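Local coordinates for protein RNA-dependent RNA polymerase (Taggert virus, PDB 6DX3) that probably removes ubiquitin or ubiquitin-like modifiers from host proteins through its viral OTU-type cysteine protease domain, at residues Gln64-Ala69 and Arg92-Asn97; Asn87-Arg92 and Ser101-Asn106. All coordinates share one frame; numbering follows the deposited sequence.

Contact 1. Residues Gln64-Ala69 and Arg92-Asn97; sequences QVREAA and RIMKPN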
loop_
_atom_site.group_PDB
_atom_site.type_symbol
_atom_site.label_atom_id
_atom_site.label_comp_id
_atom_site.label_asym_id
_atom_site.label_seq_id
_atom_site.Cartn_x
_atom_site.Cartn_y
_atom_site.Cartn_z
ATOM N N GLN A 64 1.369 -12.386 5.916
ATOM C CA GLN A 64 1.520 -12.648 4.493
ATOM C C GLN A 64 2.722 -11.915 3.909
ATOM O O GLN A 64 3.367 -12.430 2.990
ATOM C CB GLN A 64 0.246 -12.246 3.751
ATOM C CG GLN A 64 -0.933 -13.176 3.989
ATOM C CD GLN A 64 -0.796 -14.482 3.236
ATOM O OE1 GLN A 64 -0.522 -14.494 2.037
ATOM N NE2 GLN A 64 -0.975 -15.591 3.939
ATOM N N VAL A 65 3.033 -10.722 4.425
ATOM C CA VAL A 65 4.183 -9.970 3.928
ATOM C C VAL A 65 5.478 -10.712 4.234
ATOM O O VAL A 65 6.386 -10.771 3.394
ATOM C CB VAL A 65 4.186 -8.548 4.524
ATOM C CG1 VAL A 65 5.518 -7.854 4.265
ATOM C CG2 VAL A 65 3.037 -7.727 3.954
ATOM N N ARG A 66 5.581 -11.304 5.428
ATOM C CA ARG A 66 6.801 -12.016 5.802
ATOM C C ARG A 66 7.063 -13.201 4.878
ATOM O O ARG A 66 8.205 -13.428 4.460
ATOM C CB ARG A 66 6.719 -12.484 7.256
ATOM C CG ARG A 66 7.848 -13.429 7.654
ATOM C CD ARG A 66 7.798 -13.780 9.131
ATOM N NE ARG A 66 6.548 -14.443 9.483
ATOM C CZ ARG A 66 6.093 -14.576 10.724
ATOM N NH1 ARG A 66 6.786 -14.089 11.745
ATOM N NH2 ARG A 66 4.942 -15.192 10.943
ATOM N N GLU A 67 6.025 -13.979 4.558
ATOM C CA GLU A 67 6.209 -15.082 3.622
ATOM C C GLU A 67 6.405 -14.574 2.198
ATOM O O GLU A 67 7.159 -15.179 1.427
ATOM C CB GLU A 67 5.023 -16.046 3.694
ATOM C CG GLU A 67 5.011 -16.907 4.952
ATOM C CD GLU A 67 3.728 -17.694 5.122
ATOM O OE1 GLU A 67 3.378 -18.477 4.212
ATOM O OE2 GLU A 67 3.066 -17.528 6.170
ATOM N N ALA A 68 5.745 -13.471 1.836
ATOM C CA ALA A 68 5.969 -12.877 0.523
ATOM C C ALA A 68 7.410 -12.409 0.370
ATOM O O ALA A 68 8.006 -12.548 -0.703
ATOM C CB ALA A 68 5.004 -11.715 0.294
ATOM N N ALA A 69 7.984 -11.845 1.438
ATOM C CA ALA A 69 9.384 -11.435 1.401
ATOM C C ALA A 69 10.305 -12.628 1.185
ATOM O O ALA A 69 11.240 -12.564 0.377
ATOM C CB ALA A 69 9.752 -10.706 2.694
ATOM N N ARG A 92 13.391 -6.546 11.394
ATOM C CA ARG A 92 12.891 -5.197 11.626
ATOM C C ARG A 92 11.382 -5.098 11.430
ATOM O O ARG A 92 10.673 -4.631 12.324
ATOM C CB ARG A 92 13.598 -4.201 10.703
ATOM C CG ARG A 92 12.963 -2.822 10.713
ATOM C CD ARG A 92 13.745 -1.829 9.865
ATOM N NE ARG A 92 13.780 -2.214 8.457
ATOM C CZ ARG A 92 12.810 -1.949 7.590
ATOM N NH1 ARG A 92 11.723 -1.300 7.986
ATOM N NH2 ARG A 92 12.926 -2.330 6.324
ATOM N N ILE A 93 10.879 -5.528 10.270
ATOM C CA ILE A 93 9.470 -5.313 9.959
ATOM C C ILE A 93 8.555 -6.190 10.800
ATOM O O ILE A 93 7.369 -5.874 10.945
ATOM C CB ILE A 93 9.202 -5.535 8.459
ATOM C CG1 ILE A 93 9.418 -7.002 8.081
ATOM C CG2 ILE A 93 10.083 -4.619 7.624
ATOM C CD1 ILE A 93 8.590 -7.451 6.893
ATOM N N MET A 94 9.069 -7.282 11.363
ATOM C CA MET A 94 8.263 -8.137 12.221
ATOM C C MET A 94 8.170 -7.626 13.651
ATOM O O MET A 94 7.509 -8.262 14.476
ATOM C CB MET A 94 8.822 -9.561 12.209
ATOM C CG MET A 94 8.576 -10.295 10.901
ATOM S SD MET A 94 6.816 -10.512 10.582
ATOM C CE MET A 94 6.530 -9.332 9.273
ATOM N N LYS A 95 8.811 -6.503 13.961
ATOM C CA LYS A 95 8.659 -5.909 15.277
ATOM C C LYS A 95 7.232 -5.399 15.453
ATOM O O LYS A 95 6.639 -4.874 14.504
ATOM C CB LYS A 95 9.648 -4.761 15.466
ATOM C CG LYS A 95 11.087 -5.195 15.665
ATOM C CD LYS A 95 11.989 -3.988 15.865
ATOM C CE LYS A 95 13.200 -4.328 16.717
ATOM N NZ LYS A 95 14.095 -5.303 16.036
ATOM N N PRO A 96 6.651 -5.542 16.644
ATOM C CA PRO A 96 5.301 -5.013 16.870
ATOM C C PRO A 96 5.272 -3.502 16.717
ATOM O O PRO A 96 6.187 -2.798 17.148
ATOM C CB PRO A 96 4.986 -5.443 18.308
ATOM C CG PRO A 96 5.935 -6.567 18.596
ATOM C CD PRO A 96 7.175 -6.252 17.823
ATOM N N ASN A 97 4.207 -3.013 16.080
ATOM C CA ASN A 97 3.956 -1.587 15.863
ATOM C C ASN A 97 5.046 -0.914 15.034
ATOM O O ASN A 97 5.234 0.303 15.126
ATOM C CB ASN A 97 3.775 -0.844 17.190
ATOM C CG ASN A 97 2.333 -0.807 17.642
ATOM O OD1 ASN A 97 1.503 -0.114 17.051
ATOM N ND2 ASN A 97 2.024 -1.554 18.694
#
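Arg-66 and Met-94 meet across the helical part of the viral OTU fold, where helix 57-72 receives the end of helix 86-93 and the turn after it. The two side chains run at about a right angle to one another. Met-94 is bent at chi2 (-63°), which places SD 3.7 Å from Arg-66 CD, and again at chi3, which carries the methyl CE to Arg-66 CB, also at 3.7 Å. The guanidinium is approached obliquely by the same sulfur, with Arg-66 NH1 3.8 Å from Met-94 SD. Arg-66 extends from its helix with CG opposite the backbone N (chi1 171°); the extended chi1 and chi2 bring CD to the sulfur, and the bend at chi3 turns the guanidinium so that NH1 passes beside it. Arg-66 CG also packs on Leu-90, one turn earlier on helix 86-93.

Deeper in the interface the contact is purely apolar and less extensive. Val-65 and Ile-93 are both buried, and both point their CB atoms at the opposite segment. Val-65 also packs on Glu-104 of helix 102-112. The valine meets the isoleucine through single methyls, Val-65 CG1 lying 4.1 Å from Ile-93 CD1.

Contact 2. Residues Asn87-Arg92 and Ser101-Asn106; sequences NGYLAR and SSLEVN
Glu-104 OE1 is gripped from two directions: the Tyr-89 hydroxyl donates a short hydrogen bond to it, OH to OE1 2.5 Å, and water 2 donates a second. The tyrosine reaches OE1 on the anti side of the carboxylate, 21° out of its plane, while OE1 itself lies at the edge of the phenol ring. Ring and carboxylate planes stand 49° apart. Tyr-89 is carried across with CG opposite its backbone N; Glu-104 leaves its helix less directly and folds at chi2 (70°), bringing its carboxylate back toward the ring.

The other oxygen faces the helix start. Ser-101, the N-cap residue, gives a weak, bent bond from its backbone N to Glu-104 OE2 (2.6 Å), and water 1 donates to OE2 at 2.8 Å. Both waters lie at the edge of the Arg-92 guanidinium, in its plane. Water 1 accepts from NH1; water 2 accepts from NH2 and also donates to Ser-101 OG. The arginine thus reaches the carboxylate through solvent, Arg-92 NH2 remaining 4.9 Å from Glu-104 OE1, while its NE forms a salt bridge with Glu-84. The helix start, the hydrogen bonds and the water-linked arginine would all probably favour the ionised carboxylate.

Beside this network, Leu-103 CD2 touches Tyr-89 CE1 at 3.6 Å, approaching the ring obliquely. Trp-73 also meets that ring. Lying three residues after the N-cap and accepting from Ser-101 N, Glu-104 supplies one half of a capping box, weak by its bent geometry, and the same carboxylate holds Tyr-89 of helix 86-93.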
loop_
_atom_site.group_PDB
_atom_site.type_symbol
_atom_site.label_atom_id
_atom_site.label_comp_id
_atom_site.label_asym_id
_atom_site.label_seq_id
_atom_site.Cartn_x
_atom_site.Cartn_y
_atom_site.Cartn_z
ATOM N N ASN A 87 17.282 -11.642 6.244
ATOM C CA ASN A 87 17.203 -11.938 7.673
ATOM C C ASN A 87 17.099 -10.664 8.502
ATOM O O ASN A 87 16.343 -10.612 9.479
ATOM C CB ASN A 87 18.419 -12.751 8.113
ATOM C CG ASN A 87 18.446 -14.132 7.505
ATOM O OD1 ASN A 87 19.460 -14.558 6.951
ATOM N ND2 ASN A 87 17.329 -14.846 7.604
ATOM N N GLY A 88 17.862 -9.630 8.140
ATOM C CA GLY A 88 17.783 -8.372 8.860
ATOM C C GLY A 88 16.526 -7.589 8.545
ATOM O O GLY A 88 16.000 -6.877 9.406
ATOM N N TYR A 89 16.025 -7.708 7.314
ATOM C CA TYR A 89 14.786 -7.034 6.944
ATOM C C TYR A 89 13.610 -7.582 7.742
ATOM O O TYR A 89 12.811 -6.817 8.296
ATOM C CB TYR A 89 14.547 -7.182 5.442
ATOM C CG TYR A 89 13.149 -6.839 4.977
ATOM C CD1 TYR A 89 12.770 -5.519 4.762
ATOM C CD2 TYR A 89 12.213 -7.839 4.730
ATOM C CE1 TYR A 89 11.498 -5.204 4.327
ATOM C CE2 TYR A 89 10.937 -7.534 4.295
ATOM C CZ TYR A 89 10.584 -6.217 4.094
ATOM O OH TYR A 89 9.314 -5.909 3.659
ATOM N N LEU A 90 13.497 -8.912 7.821
ATOM C CA LEU A 90 12.399 -9.520 8.566
ATOM C C LEU A 90 12.497 -9.206 10.052
ATOM O O LEU A 90 11.476 -9.003 10.719
ATOM C CB LEU A 90 12.384 -11.035 8.339
ATOM C CG LEU A 90 12.082 -11.526 6.919
ATOM C CD1 LEU A 90 12.221 -13.041 6.831
ATOM C CD2 LEU A 90 10.694 -11.084 6.467
ATOM N N ALA A 91 13.718 -9.158 10.593
ATOM C CA ALA A 91 13.880 -8.862 12.012
ATOM C C ALA A 91 13.373 -7.467 12.359
ATOM O O ALA A 91 12.958 -7.222 13.498
ATOM C CB ALA A 91 15.347 -9.013 12.420
ATOM N N ARG A 92 13.391 -6.546 11.394
ATOM C CA ARG A 92 12.891 -5.197 11.626
ATOM C C ARG A 92 11.382 -5.098 11.430
ATOM O O ARG A 92 10.673 -4.631 12.324
ATOM C CB ARG A 92 13.598 -4.201 10.703
ATOM C CG ARG A 92 12.963 -2.822 10.713
ATOM C CD ARG A 92 13.745 -1.829 9.865
ATOM N NE ARG A 92 13.780 -2.214 8.457
ATOM C CZ ARG A 92 12.810 -1.949 7.590
ATOM N NH1 ARG A 92 11.723 -1.300 7.986
ATOM N NH2 ARG A 92 12.926 -2.330 6.324
ATOM N N SER A 101 6.072 0.131 4.929
ATOM C CA SER A 101 6.509 1.043 3.875
ATOM C C SER A 101 6.104 0.465 2.522
ATOM O O SER A 101 5.432 -0.568 2.440
ATOM C CB SER A 101 8.022 1.291 3.965
ATOM O OG SER A 101 8.750 0.135 3.580
ATOM N N SER A 102 6.533 1.132 1.447
ATOM C CA SER A 102 6.134 0.720 0.103
ATOM C C SER A 102 6.695 -0.647 -0.272
ATOM O O SER A 102 6.092 -1.360 -1.081
ATOM C CB SER A 102 6.572 1.774 -0.919
ATOM O OG SER A 102 7.985 1.811 -1.045
ATOM N N LEU A 103 7.839 -1.033 0.298
ATOM C CA LEU A 103 8.396 -2.348 -0.010
ATOM C C LEU A 103 7.504 -3.467 0.512
ATOM O O LEU A 103 7.415 -4.527 -0.116
ATOM C CB LEU A 103 9.806 -2.476 0.569
ATOM C CG LEU A 103 10.471 -3.847 0.408
ATOM C CD1 LEU A 103 10.522 -4.256 -1.057
ATOM C CD2 LEU A 103 11.868 -3.836 1.010
ATOM N N GLU A 104 6.841 -3.253 1.650
ATOM C CA GLU A 104 5.896 -4.246 2.148
ATOM C C GLU A 104 4.648 -4.306 1.279
ATOM O O GLU A 104 4.063 -5.384 1.107
ATOM C CB GLU A 104 5.525 -3.939 3.600
ATOM C CG GLU A 104 6.657 -4.158 4.603
ATOM C CD GLU A 104 7.771 -3.132 4.471
ATOM O OE1 GLU A 104 8.799 -3.448 3.837
ATOM O OE2 GLU A 104 7.615 -2.011 4.991
ATOM N N VAL A 105 4.221 -3.167 0.729
ATOM C CA VAL A 105 3.162 -3.190 -0.276
ATOM C C VAL A 105 3.622 -3.967 -1.499
ATOM O O VAL A 105 2.866 -4.760 -2.074
ATOM C CB VAL A 105 2.743 -1.757 -0.653
ATOM C CG1 VAL A 105 1.714 -1.798 -1.768
ATOM C CG2 VAL A 105 2.213 -1.009 0.552
ATOM N N ASN A 106 4.870 -3.742 -1.919
ATOM C CA ASN A 106 5.446 -4.473 -3.042
ATOM C C ASN A 106 5.295 -5.976 -2.852
ATOM O O ASN A 106 4.777 -6.678 -3.728
ATOM C CB ASN A 106 6.922 -4.084 -3.194
ATOM C CG ASN A 106 7.511 -4.501 -4.531
ATOM O OD1 ASN A 106 7.155 -5.540 -5.090
ATOM N ND2 ASN A 106 8.433 -3.690 -5.046
HETATM O O HOH W 1 9.022 -0.737 7.112
HETATM O O HOH W 2 10.651 -1.592 4.442
#

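Overall arrangement
Contacts 1 and 2 lie with centres about 6 Å apart, on the same side of the chain's centre, and together join three helices of the OTU-like domain. Helix 86-93 is common to both: its end and following turn meet helix 57-72 in contact 1, and its preceding residues meet helix 102-112 in contact 2, with Arg-92 belonging to both segments. Along the chain the segments alternate, 64-69, 87-92, 92-97, 101-106, so the pairings interlock. Val-65 CG2, 3.8 Å from Glu-104 O, closes the triangle between helices 57-72 and 102-112, while Ala-69 CB, 3.7 Å from Tyr-89 CE2, reinforces the first pair. The van der Waals and the water-bridged interfaces therefore form one continuous helical cluster within the protease fold.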